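Local coordinates for protein chitin deacetylase 1 (Bombyx mori, PDB 5ZNT) that removes the N-acetyl groups of N-acetylglucosamine residues in chitin, releasing acetate and leaving chitosan, as a secreted zinc-dependent carbohydrate esterase 4 enzyme, at residues R64-G69 / Y299-T304; G69-A74 / K328-G333; S170-P175 / F188-R193; P183-F188 / A207-V212. All blocks are in the same frame, centred on the assembly; numbering follows the deposited sequence.

Contact 1. Residues R64-G69 / Y299-T304; sequences RKNPNG and YFVTMT
At the end of strand 298-300, the last strand of the parallel sheet in the polysaccharide deacetylase domain, Asn66 docks on the backbone of Phe300 from a type I beta turn, Asn66 to Gly69. Its amide works as a two-pronged clamp. Phe300 N donates to Asn66 OD1 at 2.8 Å, while Asn66 ND2 returns a nearly straight bond (173°) to Phe300 O at 2.9 Å, so one side chain engages both the N-H and the C=O of Phe300, which also has a backbone bond with Lys73. The oxygen OD1 also lies in the plane of the Phe300 ring, at its edge.

The ring of Tyr299 slots against the turn. Pro67 CD sits 3.6 Å from the centroid of the Tyr299 ring, almost on its normal, in a CH-pi contact, and Asn68 CB meets the ring edge with the amide plane turned 85° from it. Cutting Tyr299 back to alanine would probably leave the Pro67 ring without its aromatic platform and open a gap beneath the turn.

Trp325 also meets the Tyr299 ring, and Asn68 OD1 turns back to Cys70 N. Phe300 is buried between strand 38-45 and helix 278-294, whose Asp289 forms a salt bridge with Arg64.

Contact 2. Residues G69-A74 / K328-G333; sequences GCDIKA and KCSVEG
Cys329 is joined to Cys70 by a disulfide, SG to SG 2.0 Å, with a chi3 of -99°, close to the perpendicular twist that such bonds prefer. The two half-cystines reach the bridge differently: SG of Cys329 extends anti to its own backbone N (chi1 -177°), whereas SG of Cys70 lies beside its backbone N.

The carbonyl of Cys329 is gripped as well. Asp71 N donates to Cys329 O at 3.0 Å, and Lys73 NZ reaches the same oxygen at 3.2 Å from the opposite face of the carbonyl plane. Covalent and polar links thus fall on successive residues, Cys70 and Asp71. The contact staples the segment 328-333, in the long loop that leads to strand 341-345, onto the loop before strand 75-78 of the deacetylase domain.

Asp71 adds a third tie through its carboxylate. Ser330 OG donates to Asp71 OD2 at 3.1 Å, approaching from above the carboxylate plane, while Asp71 OD1 pairs with Lys65 in a salt bridge.

The chain of Lys73, bent at chi2 and chi4, curls its ammonium back between the two loops. There Lys73 NZ donates to Asp71 O at 2.8 Å and makes a weak bond to Lys328 O. A methionine in place of Lys73 would probably leave Asp71 O and Lys328 O without this donor and Cys329 O with Asp71 N alone of the two, weakening the tie beside the disulfide. On either side of Cys329 in the chain, Lys328 NZ bonds to His92 O and Val331 O accepts from Lys94 NZ.

Contact 3. Residues S170-P175 / F188-R193; sequences STITAP and FRMPHR
The imidazole of His192 lies with one face against Ala174 and its edge toward Ile172. Ala174 CB stands 4.0 Å from the centroid of the His192 ring, practically on the ring normal, a CH-pi contact centred over the face. Ile172 CG2 instead lies in the ring plane at its rim, 3.4 Å from His192 CE1. The ring is thus held from two directions, Ala174 over its face and Ile172 in its plane.

With CG placed between the backbone N and the carbonyl carbon (chi1 61°), the ring folds back far enough for His192 ND1 to donate to Arg193 O at 2.8 Å. That donor comes from above the carbonyl plane. The other ring nitrogen of His192, NE2, is hydrogen-bonded to Tyr184 OH, so both ring nitrogens are engaged and rotation of the imidazole is restricted.

Ile172 CG2 is shared: Met190, bent at chi3, brings its terminal CE within 3.7 Å of that methyl, and the two side chains pass at a slant. Between the backbones, a water donates to Thr173 O at 2.7 Å and more weakly to Arg193 O, lying at the His192 ring edge.

The loop after strand 184-185 runs alongside strand 173-174 in about the same direction, joined to it by side-chain packing and this water and not by a direct hydrogen bond. Strand 173-174 is a short strand of a mixed beta-sheet, parallel to strand 209-214, whose Val212 also touches His192, and the loop is laid against it.

Contact 4. Residues P183-F188 / A207-V212; sequences PYTMYF and AVWEMV
Tyr184 O accepts the shortest bond of this contact, from Glu210 N at 2.7 Å, with the donor nearly in line with the carbonyl. The return bond from Tyr184 N to Glu210 O is longer, 3.3 Å, and Met186 N donates to Val208 O at 2.9 Å.

These bonds pair strand 184-185 antiparallel with strand 209-214. Tyr184 and Glu210 form a hydrogen-bonded pair, and Thr185 with Trp209 forms the neighbouring non-hydrogen-bonded pair, in a mixed beta-sheet that also contains strands 168-169 and 173-174.

On the sheet face of Tyr184 and Glu210, the two side chains run alongside each other. Glu210 CB lies over the Tyr184 ring toward its rim, 4.0 Å from the centroid, and with CG anti to the backbone N (chi1 177°) the chain continues along the ring, Glu210 CG coming to 3.7 Å from Tyr184 CZ. Val212 CB meets Tyr184 CE2, the two side chains crossing at about a right angle. The polar ends lead onward, Tyr184 OH to His192, while Glu210 OE2 accepts from Ile172 N.

On the other face, Thr185 CG2 presses onto the six-membered ring of Trp209, 3.3 Å from its centroid and only 8° off the normal. This CH-pi contact places the methyl squarely over the indole.

At either end of the pairing, Pro183 CG packs on Met211 SD at 3.6 Å, and the face of the Tyr187 ring rests on Ala207 CA. Met211 is the centre of an inverse gamma turn, and its side chain reaches helix 303-311 at Met303, Val306 and Ile307.

In the fold
From the N terminus, the loop after helix 53-59 supplies the first halves of contacts 1 and 2, which share Gly69. Contact 1 closes a loop of 229 residues on strand 298-300, and contact 2 closes one of 253 on the loop before strand 341-345; the two cross along the chain and are linked by the Lys65-Asp71 salt bridge. Contacts 3 and 4 are nested inside both loops. They close short loops of 12 and 18 residues; their segments alternate along the chain, so the two cross, meeting end to end at Phe188, and both gather around strand 209-214 of the mixed sheet. Met303, at the start of helix 303-311, packs against Ser170 and Met211, connecting contact 1 to contacts 3 and 4.

Contact 1. Residues R64-G69 / Y299-T304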
loop_
_atom_site.group_PDB
_atom_site.type_symbol
_atom_site.label_atom_id
_atom_site.label_comp_id
_atom_site.label_asym_id
_atom_site.label_seq_id
_atom_site.Cartn_x
_atom_site.Cartn_y
_atom_site.Cartn_z
ATOM N N ARG A 64 11.619 5.774 15.844
ATOM C CA ARG A 64 12.267 5.249 14.644
ATOM C C ARG A 64 12.181 6.336 13.582
ATOM O O ARG A 64 11.081 6.734 13.189
ATOM C CB ARG A 64 11.599 3.949 14.188
ATOM C CG ARG A 64 11.617 2.866 15.278
ATOM C CD ARG A 64 11.043 1.506 14.864
ATOM N NE ARG A 64 11.608 0.472 15.734
ATOM C CZ ARG A 64 10.998 -0.057 16.788
ATOM N NH1 ARG A 64 9.738 0.292 17.093
ATOM N NH2 ARG A 64 11.650 -0.959 17.519
ATOM N N LYS A 65 13.336 6.852 13.155
ATOM C CA LYS A 65 13.390 8.021 12.286
ATOM C C LYS A 65 14.182 7.702 11.031
ATOM O O LYS A 65 15.195 7.006 11.095
ATOM C CB LYS A 65 14.057 9.222 12.979
ATOM C CG LYS A 65 13.596 9.477 14.387
ATOM C CD LYS A 65 12.481 10.483 14.419
ATOM C CE LYS A 65 12.217 10.945 15.851
ATOM N NZ LYS A 65 10.905 11.589 15.898
ATOM N N ASN A 66 13.720 8.234 9.902
ATOM C CA ASN A 66 14.447 8.176 8.639
ATOM C C ASN A 66 15.665 9.103 8.696
ATOM O O ASN A 66 15.797 9.897 9.623
ATOM C CB ASN A 66 13.528 8.592 7.501
ATOM C CG ASN A 66 12.574 7.489 7.100
ATOM O OD1 ASN A 66 12.931 6.311 7.124
ATOM N ND2 ASN A 66 11.372 7.867 6.712
ATOM N N PRO A 67 16.562 9.037 7.703
ATOM C CA PRO A 67 17.758 9.907 7.741
ATOM C C PRO A 67 17.445 11.394 7.707
ATOM O O PRO A 67 18.338 12.195 8.015
ATOM C CB PRO A 67 18.548 9.478 6.497
ATOM C CG PRO A 67 18.125 8.055 6.254
ATOM C CD PRO A 67 16.655 8.034 6.628
ATOM N N ASN A 68 16.216 11.794 7.361
ATOM C CA ASN A 68 15.806 13.191 7.406
ATOM C C ASN A 68 15.323 13.618 8.782
ATOM O O ASN A 68 14.802 14.727 8.921
ATOM C CB ASN A 68 14.701 13.462 6.367
ATOM C CG ASN A 68 13.450 12.638 6.616
ATOM O OD1 ASN A 68 13.378 11.861 7.569
ATOM N ND2 ASN A 68 12.451 12.810 5.763
ATOM N N GLY A 69 15.439 12.755 9.789
ATOM C CA GLY A 69 14.962 13.080 11.113
ATOM C C GLY A 69 13.478 12.846 11.357
ATOM O O GLY A 69 13.020 13.053 12.486
ATOM N N TYR A 299 15.115 4.963 3.403
ATOM C CA TYR A 299 13.937 5.687 3.891
ATOM C C TYR A 299 12.713 4.771 3.880
ATOM O O TYR A 299 12.385 4.185 2.843
ATOM C CB TYR A 299 13.626 6.902 3.015
ATOM C CG TYR A 299 14.513 8.097 3.256
ATOM C CD1 TYR A 299 15.830 8.118 2.780
ATOM C CD2 TYR A 299 14.034 9.214 3.934
ATOM C CE1 TYR A 299 16.653 9.232 2.988
ATOM C CE2 TYR A 299 14.842 10.326 4.141
ATOM C CZ TYR A 299 16.145 10.323 3.666
ATOM O OH TYR A 299 16.930 11.431 3.871
ATOM N N PHE A 300 12.027 4.685 5.023
ATOM C CA PHE A 300 10.716 4.034 5.114
ATOM C C PHE A 300 9.663 5.096 4.857
ATOM O O PHE A 300 9.475 5.999 5.681
ATOM C CB PHE A 300 10.527 3.397 6.487
ATOM C CG PHE A 300 11.478 2.269 6.762
ATOM C CD1 PHE A 300 12.774 2.528 7.176
ATOM C CD2 PHE A 300 11.076 0.946 6.607
ATOM C CE1 PHE A 300 13.661 1.491 7.421
ATOM C CE2 PHE A 300 11.956 -0.100 6.878
ATOM C CZ PHE A 300 13.249 0.175 7.268
ATOM N N VAL A 301 8.995 5.006 3.702
ATOM C CA VAL A 301 8.091 6.036 3.221
ATOM C C VAL A 301 6.745 5.426 2.824
ATOM O O VAL A 301 6.610 4.212 2.627
ATOM C CB VAL A 301 8.707 6.796 2.022
ATOM C CG1 VAL A 301 9.981 7.565 2.461
ATOM C CG2 VAL A 301 9.040 5.814 0.913
ATOM N N THR A 302 5.746 6.296 2.677
ATOM C CA THR A 302 4.450 5.864 2.167
ATOM C C THR A 302 4.521 5.615 0.664
ATOM O O THR A 302 5.467 6.015 -0.023
ATOM C CB THR A 302 3.376 6.909 2.446
ATOM O OG1 THR A 302 3.599 8.053 1.615
ATOM C CG2 THR A 302 3.397 7.351 3.910
ATOM N N MET A 303 3.465 4.994 0.138
ATOM C CA MET A 303 3.387 4.773 -1.308
ATOM C C MET A 303 3.312 6.088 -2.062
ATOM O O MET A 303 3.964 6.261 -3.097
ATOM C CB MET A 303 2.169 3.921 -1.645
ATOM C CG MET A 303 2.090 2.660 -0.858
ATOM S SD MET A 303 3.134 1.446 -1.633
ATOM C CE MET A 303 1.911 0.391 -2.249
ATOM N N THR A 304 2.457 7.008 -1.596
ATOM C CA THR A 304 2.387 8.322 -2.223
ATOM C C THR A 304 3.758 8.991 -2.229
ATOM O O THR A 304 4.134 9.640 -3.211
ATOM C CB THR A 304 1.361 9.197 -1.500
ATOM O OG1 THR A 304 0.045 8.712 -1.782
ATOM C CG2 THR A 304 1.452 10.683 -1.948
#

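Contact 2. Residues G69-A74 / K328-G333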
loop_
_atom_site.group_PDB
_atom_site.type_symbol
_atom_site.label_atom_id
_atom_site.label_comp_id
_atom_site.label_asym_id
_atom_site.label_seq_id
_atom_site.Cartn_x
_atom_site.Cartn_y
_atom_site.Cartn_z
ATOM N N GLY A 69 15.439 12.755 9.789
ATOM C CA GLY A 69 14.962 13.080 11.113
ATOM C C GLY A 69 13.478 12.846 11.357
ATOM O O GLY A 69 13.020 13.053 12.486
ATOM N N CYS A 70 12.711 12.431 10.349
ATOM C CA CYS A 70 11.267 12.264 10.508
ATOM C C CYS A 70 10.911 10.816 10.847
ATOM O O CYS A 70 11.607 9.877 10.450
ATOM C CB CYS A 70 10.527 12.692 9.235
ATOM S SG CYS A 70 10.796 14.464 8.770
ATOM N N ASP A 71 9.784 10.648 11.553
ATOM C CA ASP A 71 9.286 9.316 11.884
ATOM C C ASP A 71 9.098 8.487 10.617
ATOM O O ASP A 71 8.657 8.990 9.586
ATOM C CB ASP A 71 7.954 9.420 12.630
ATOM C CG ASP A 71 8.094 10.114 13.981
ATOM O OD1 ASP A 71 9.130 9.951 14.644
ATOM O OD2 ASP A 71 7.152 10.796 14.384
ATOM N N ILE A 72 9.453 7.205 10.697
ATOM C CA ILE A 72 9.166 6.297 9.591
ATOM C C ILE A 72 7.658 6.260 9.346
ATOM O O ILE A 72 6.851 6.418 10.269
ATOM C CB ILE A 72 9.716 4.887 9.864
ATOM C CG1 ILE A 72 9.115 4.274 11.128
ATOM C CG2 ILE A 72 11.225 4.929 10.002
ATOM C CD1 ILE A 72 9.533 2.779 11.274
ATOM N N LYS A 73 7.274 6.093 8.085
ATOM C CA LYS A 73 5.870 6.138 7.694
ATOM C C LYS A 73 5.507 4.873 6.931
ATOM O O LYS A 73 6.318 4.341 6.168
ATOM C CB LYS A 73 5.552 7.349 6.815
ATOM C CG LYS A 73 5.914 8.715 7.428
ATOM C CD LYS A 73 5.187 8.938 8.768
ATOM C CE LYS A 73 5.247 10.430 9.151
ATOM N NZ LYS A 73 6.664 10.932 9.122
ATOM N N ALA A 74 4.264 4.418 7.125
ATOM C CA ALA A 74 3.723 3.235 6.467
ATOM C C ALA A 74 2.423 3.600 5.750
ATOM O O ALA A 74 1.902 4.711 5.881
ATOM C CB ALA A 74 3.502 2.091 7.486
ATOM N N LYS A 328 4.212 16.063 7.916
ATOM C CA LYS A 328 3.925 15.425 9.194
ATOM C C LYS A 328 5.163 14.681 9.694
ATOM O O LYS A 328 5.141 13.482 9.983
ATOM C CB LYS A 328 2.703 14.507 9.084
ATOM C CG LYS A 328 1.430 15.275 8.757
ATOM C CD LYS A 328 0.211 14.381 8.749
ATOM C CE LYS A 328 -0.474 14.406 7.399
ATOM N NZ LYS A 328 -1.826 13.784 7.484
ATOM N N CYS A 329 6.254 15.450 9.788
ATOM C CA CYS A 329 7.567 14.899 10.088
ATOM C C CYS A 329 7.543 14.074 11.367
ATOM O O CYS A 329 7.823 12.868 11.355
ATOM C CB CYS A 329 8.600 16.030 10.194
ATOM S SG CYS A 329 10.289 15.460 10.485
ATOM N N SER A 330 7.223 14.711 12.484
ATOM C CA SER A 330 7.272 14.058 13.787
ATOM C C SER A 330 6.102 14.605 14.604
ATOM O O SER A 330 6.263 15.452 15.486
ATOM C CB SER A 330 8.610 14.287 14.480
ATOM O OG SER A 330 8.898 13.194 15.336
ATOM N N VAL A 331 4.905 14.110 14.287
ATOM C CA VAL A 331 3.687 14.666 14.852
ATOM C C VAL A 331 3.542 14.223 16.298
ATOM O O VAL A 331 3.660 13.032 16.622
ATOM C CB VAL A 331 2.471 14.244 14.013
ATOM C CG1 VAL A 331 1.175 14.761 14.639
ATOM C CG2 VAL A 331 2.627 14.771 12.605
ATOM N N GLU A 332 3.289 15.182 17.178
ATOM C CA GLU A 332 2.872 14.851 18.533
ATOM C C GLU A 332 1.408 15.239 18.709
ATOM O O GLU A 332 0.523 14.611 18.113
ATOM C CB GLU A 332 3.782 15.547 19.545
ATOM C CG GLU A 332 5.251 15.412 19.183
ATOM C CD GLU A 332 6.171 15.800 20.313
ATOM O OE1 GLU A 332 6.682 14.885 20.996
ATOM O OE2 GLU A 332 6.376 17.017 20.517
ATOM N N GLY A 333 1.139 16.270 19.507
ATOM C CA GLY A 333 -0.202 16.822 19.636
ATOM C C GLY A 333 -1.226 15.887 20.271
ATOM O O GLY A 333 -0.906 14.880 20.908
#

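Contact 3. Residues S170-P175 / F188-R193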
loop_
_atom_site.group_PDB
_atom_site.type_symbol
_atom_site.label_atom_id
_atom_site.label_comp_id
_atom_site.label_asym_id
_atom_site.label_seq_id
_atom_site.Cartn_x
_atom_site.Cartn_y
_atom_site.Cartn_z
ATOM N N SER A 170 -1.976 -0.621 -6.196
ATOM C CA SER A 170 -0.933 -1.548 -5.745
ATOM C C SER A 170 -1.598 -2.913 -5.584
ATOM O O SER A 170 -1.768 -3.442 -4.482
ATOM C CB SER A 170 -0.250 -1.103 -4.451
ATOM O OG SER A 170 0.884 -1.946 -4.188
ATOM N N THR A 171 -1.993 -3.479 -6.713
ATOM C CA THR A 171 -2.582 -4.812 -6.778
ATOM C C THR A 171 -1.817 -5.756 -7.703
ATOM O O THR A 171 -1.863 -6.971 -7.507
ATOM C CB THR A 171 -4.036 -4.713 -7.267
ATOM O OG1 THR A 171 -4.739 -3.730 -6.494
ATOM C CG2 THR A 171 -4.742 -6.052 -7.188
ATOM N N ILE A 172 -1.107 -5.224 -8.689
ATOM C CA ILE A 172 -0.450 -6.043 -9.700
ATOM C C ILE A 172 0.860 -6.577 -9.143
ATOM O O ILE A 172 1.684 -5.815 -8.627
ATOM C CB ILE A 172 -0.226 -5.226 -10.978
ATOM C CG1 ILE A 172 -1.587 -4.896 -11.595
ATOM C CG2 ILE A 172 0.687 -6.008 -11.967
ATOM C CD1 ILE A 172 -1.494 -3.933 -12.757
ATOM N N THR A 173 1.044 -7.891 -9.212
ATOM C CA THR A 173 2.269 -8.529 -8.750
ATOM C C THR A 173 3.240 -8.711 -9.916
ATOM O O THR A 173 2.825 -9.036 -11.032
ATOM C CB THR A 173 1.949 -9.881 -8.108
ATOM O OG1 THR A 173 1.129 -9.674 -6.932
ATOM C CG2 THR A 173 3.200 -10.559 -7.719
ATOM N N ALA A 174 4.532 -8.473 -9.664
ATOM C CA ALA A 174 5.549 -8.771 -10.665
ATOM C C ALA A 174 6.327 -9.994 -10.234
ATOM O O ALA A 174 6.776 -10.050 -9.086
ATOM C CB ALA A 174 6.510 -7.586 -10.864
ATOM N N PRO A 175 6.504 -10.993 -11.095
ATOM C CA PRO A 175 7.231 -12.189 -10.668
ATOM C C PRO A 175 8.644 -11.837 -10.231
ATOM O O PRO A 175 9.237 -10.866 -10.712
ATOM C CB PRO A 175 7.236 -13.084 -11.924
ATOM C CG PRO A 175 7.036 -12.171 -13.049
ATOM C CD PRO A 175 6.139 -11.044 -12.520
ATOM N N PHE A 188 1.284 2.976 -20.804
ATOM C CA PHE A 188 1.971 2.079 -21.716
ATOM C C PHE A 188 1.864 0.667 -21.176
ATOM O O PHE A 188 1.555 0.454 -19.996
ATOM C CB PHE A 188 3.437 2.499 -21.890
ATOM C CG PHE A 188 3.587 3.833 -22.554
ATOM C CD1 PHE A 188 3.615 4.996 -21.808
ATOM C CD2 PHE A 188 3.641 3.929 -23.940
ATOM C CE1 PHE A 188 3.722 6.238 -22.423
ATOM C CE2 PHE A 188 3.751 5.171 -24.563
ATOM C CZ PHE A 188 3.791 6.327 -23.800
ATOM N N ARG A 189 2.096 -0.296 -22.072
ATOM C CA ARG A 189 2.020 -1.708 -21.732
ATOM C C ARG A 189 2.827 -2.021 -20.478
ATOM O O ARG A 189 3.926 -1.497 -20.284
ATOM C CB ARG A 189 2.545 -2.545 -22.903
ATOM C CG ARG A 189 2.235 -4.008 -22.813
ATOM C CD ARG A 189 2.558 -4.686 -24.151
ATOM N NE ARG A 189 3.996 -4.772 -24.378
ATOM C CZ ARG A 189 4.564 -4.952 -25.574
ATOM N NH1 ARG A 189 3.823 -5.042 -26.668
ATOM N NH2 ARG A 189 5.876 -5.028 -25.671
ATOM N N MET A 190 2.267 -2.886 -19.632
ATOM C CA MET A 190 2.976 -3.353 -18.451
ATOM C C MET A 190 4.330 -3.927 -18.854
ATOM O O MET A 190 4.414 -4.660 -19.851
ATOM C CB MET A 190 2.174 -4.444 -17.733
ATOM C CG MET A 190 0.878 -3.969 -17.112
ATOM S SD MET A 190 -0.136 -5.378 -16.645
ATOM C CE MET A 190 1.007 -6.323 -15.675
ATOM N N PRO A 191 5.388 -3.660 -18.094
ATOM C CA PRO A 191 6.713 -4.170 -18.462
ATOM C C PRO A 191 6.981 -5.574 -17.947
ATOM O O PRO A 191 8.146 -5.947 -17.782
ATOM C CB PRO A 191 7.659 -3.172 -17.801
ATOM C CG PRO A 191 6.898 -2.810 -16.509
ATOM C CD PRO A 191 5.442 -2.777 -16.908
ATOM N N HIS A 192 5.939 -6.355 -17.678
ATOM C CA HIS A 192 6.111 -7.709 -17.165
ATOM C C HIS A 192 4.828 -8.474 -17.428
ATOM O O HIS A 192 3.797 -7.890 -17.758
ATOM C CB HIS A 192 6.444 -7.724 -15.671
ATOM C CG HIS A 192 5.372 -7.120 -14.818
ATOM N ND1 HIS A 192 4.309 -7.852 -14.333
ATOM C CD2 HIS A 192 5.197 -5.853 -14.372
ATOM C CE1 HIS A 192 3.525 -7.059 -13.620
ATOM N NE2 HIS A 192 4.037 -5.839 -13.634
ATOM N N ARG A 193 4.911 -9.795 -17.287
ATOM C CA ARG A 193 3.767 -10.664 -17.514
ATOM C C ARG A 193 2.688 -10.439 -16.455
ATOM O O ARG A 193 2.973 -10.097 -15.302
ATOM C CB ARG A 193 4.183 -12.133 -17.471
ATOM C CG ARG A 193 5.121 -12.579 -18.584
ATOM C CD ARG A 193 5.213 -14.101 -18.607
ATOM N NE ARG A 193 5.899 -14.524 -19.824
ATOM C CZ ARG A 193 7.222 -14.565 -19.948
ATOM N NH1 ARG A 193 7.985 -14.211 -18.921
ATOM N NH2 ARG A 193 7.773 -14.943 -21.105
HETATM O O HOH W 1 0.804 -9.218 -12.779
#

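Contact 4. Residues P183-F188 / A207-V212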
loop_
_atom_site.group_PDB
_atom_site.type_symbol
_atom_site.label_atom_id
_atom_site.label_comp_id
_atom_site.label_asym_id
_atom_site.label_seq_id
_atom_site.Cartn_x
_atom_site.Cartn_y
_atom_site.Cartn_z
ATOM N N PRO A 183 8.117 1.295 -9.826
ATOM C CA PRO A 183 6.730 1.614 -10.206
ATOM C C PRO A 183 6.676 2.103 -11.645
ATOM O O PRO A 183 7.675 2.576 -12.199
ATOM C CB PRO A 183 6.323 2.729 -9.231
ATOM C CG PRO A 183 7.194 2.506 -8.024
ATOM C CD PRO A 183 8.516 1.947 -8.561
ATOM N N TYR A 184 5.496 1.988 -12.248
ATOM C CA TYR A 184 5.303 2.435 -13.617
ATOM C C TYR A 184 3.883 2.967 -13.750
ATOM O O TYR A 184 3.005 2.636 -12.948
ATOM C CB TYR A 184 5.596 1.298 -14.618
ATOM C CG TYR A 184 4.814 0.031 -14.370
ATOM C CD1 TYR A 184 3.530 -0.128 -14.892
ATOM C CD2 TYR A 184 5.357 -1.012 -13.627
ATOM C CE1 TYR A 184 2.801 -1.277 -14.664
ATOM C CE2 TYR A 184 4.633 -2.167 -13.381
ATOM C CZ TYR A 184 3.357 -2.289 -13.903
ATOM O OH TYR A 184 2.634 -3.429 -13.679
ATOM N N THR A 185 3.666 3.839 -14.732
ATOM C CA THR A 185 2.303 4.262 -15.026
ATOM C C THR A 185 1.689 3.327 -16.064
ATOM O O THR A 185 2.386 2.607 -16.782
ATOM C CB THR A 185 2.242 5.714 -15.518
ATOM O OG1 THR A 185 2.884 5.830 -16.787
ATOM C CG2 THR A 185 2.926 6.645 -14.534
ATOM N N MET A 186 0.365 3.309 -16.108
ATOM C CA MET A 186 -0.332 2.380 -16.978
ATOM C C MET A 186 -0.662 2.980 -18.348
ATOM O O MET A 186 -1.468 2.399 -19.080
ATOM C CB MET A 186 -1.615 1.877 -16.302
ATOM C CG MET A 186 -1.415 1.075 -15.001
ATOM S SD MET A 186 -0.576 -0.517 -15.233
ATOM C CE MET A 186 -1.191 -0.994 -16.812
ATOM N N TYR A 187 -0.067 4.122 -18.709
ATOM C CA TYR A 187 -0.293 4.667 -20.049
ATOM C C TYR A 187 0.242 3.730 -21.127
ATOM O O TYR A 187 -0.273 3.707 -22.251
ATOM C CB TYR A 187 0.388 6.021 -20.207
ATOM C CG TYR A 187 -0.190 7.184 -19.440
ATOM C CD1 TYR A 187 -1.407 7.761 -19.812
ATOM C CD2 TYR A 187 0.515 7.753 -18.378
ATOM C CE1 TYR A 187 -1.916 8.856 -19.131
ATOM C CE2 TYR A 187 0.011 8.847 -17.688
ATOM C CZ TYR A 187 -1.198 9.397 -18.072
ATOM O OH TYR A 187 -1.674 10.482 -17.368
ATOM N N PHE A 188 1.284 2.976 -20.804
ATOM C CA PHE A 188 1.971 2.079 -21.716
ATOM C C PHE A 188 1.864 0.667 -21.176
ATOM O O PHE A 188 1.555 0.454 -19.996
ATOM C CB PHE A 188 3.437 2.499 -21.890
ATOM C CG PHE A 188 3.587 3.833 -22.554
ATOM C CD1 PHE A 188 3.615 4.996 -21.808
ATOM C CD2 PHE A 188 3.641 3.929 -23.940
ATOM C CE1 PHE A 188 3.722 6.238 -22.423
ATOM C CE2 PHE A 188 3.751 5.171 -24.563
ATOM C CZ PHE A 188 3.791 6.327 -23.800
ATOM N N ALA A 207 -4.509 6.342 -17.093
ATOM C CA ALA A 207 -3.739 7.382 -16.410
ATOM C C ALA A 207 -3.684 7.109 -14.905
ATOM O O ALA A 207 -4.199 7.869 -14.084
ATOM C CB ALA A 207 -4.339 8.753 -16.692
ATOM N N VAL A 208 -3.032 5.997 -14.559
ATOM C CA VAL A 208 -2.969 5.491 -13.190
ATOM C C VAL A 208 -1.558 4.990 -12.944
ATOM O O VAL A 208 -0.973 4.318 -13.799
ATOM C CB VAL A 208 -3.971 4.335 -12.951
ATOM C CG1 VAL A 208 -3.908 3.863 -11.493
ATOM C CG2 VAL A 208 -5.415 4.753 -13.338
ATOM N N TRP A 209 -1.027 5.267 -11.760
ATOM C CA TRP A 209 0.253 4.696 -11.365
ATOM C C TRP A 209 0.052 3.281 -10.850
ATOM O O TRP A 209 -0.968 2.965 -10.232
ATOM C CB TRP A 209 0.910 5.541 -10.275
ATOM C CG TRP A 209 1.459 6.837 -10.739
ATOM C CD1 TRP A 209 0.794 8.034 -10.848
ATOM C CD2 TRP A 209 2.808 7.088 -11.151
ATOM N NE1 TRP A 209 1.653 9.012 -11.298
ATOM C CE2 TRP A 209 2.890 8.457 -11.500
ATOM C CE3 TRP A 209 3.952 6.288 -11.261
ATOM C CZ2 TRP A 209 4.076 9.050 -11.951
ATOM C CZ3 TRP A 209 5.135 6.877 -11.707
ATOM C CH2 TRP A 209 5.183 8.251 -12.047
ATOM N N GLU A 210 1.041 2.420 -11.098
ATOM C CA GLU A 210 1.063 1.086 -10.512
ATOM C C GLU A 210 2.232 0.997 -9.541
ATOM O O GLU A 210 3.393 0.946 -9.964
ATOM C CB GLU A 210 1.174 -0.017 -11.564
ATOM C CG GLU A 210 1.276 -1.422 -10.939
ATOM C CD GLU A 210 0.034 -1.752 -10.107
ATOM O OE1 GLU A 210 -1.069 -1.366 -10.534
ATOM O OE2 GLU A 210 0.147 -2.402 -9.048
ATOM N N MET A 211 1.923 0.930 -8.244
ATOM C CA MET A 211 2.941 0.642 -7.235
ATOM C C MET A 211 3.143 -0.864 -7.223
ATOM O O MET A 211 2.625 -1.591 -6.373
ATOM C CB MET A 211 2.523 1.172 -5.869
ATOM C CG MET A 211 2.628 2.690 -5.765
ATOM S SD MET A 211 4.332 3.308 -5.962
ATOM C CE MET A 211 5.195 2.431 -4.646
ATOM N N VAL A 212 3.937 -1.332 -8.194
ATOM C CA VAL A 212 3.979 -2.754 -8.493
ATOM C C VAL A 212 4.491 -3.520 -7.288
ATOM O O VAL A 212 5.350 -3.043 -6.530
ATOM C CB VAL A 212 4.843 -3.001 -9.749
ATOM C CG1 VAL A 212 6.300 -2.527 -9.538
ATOM C CG2 VAL A 212 4.796 -4.459 -10.181
#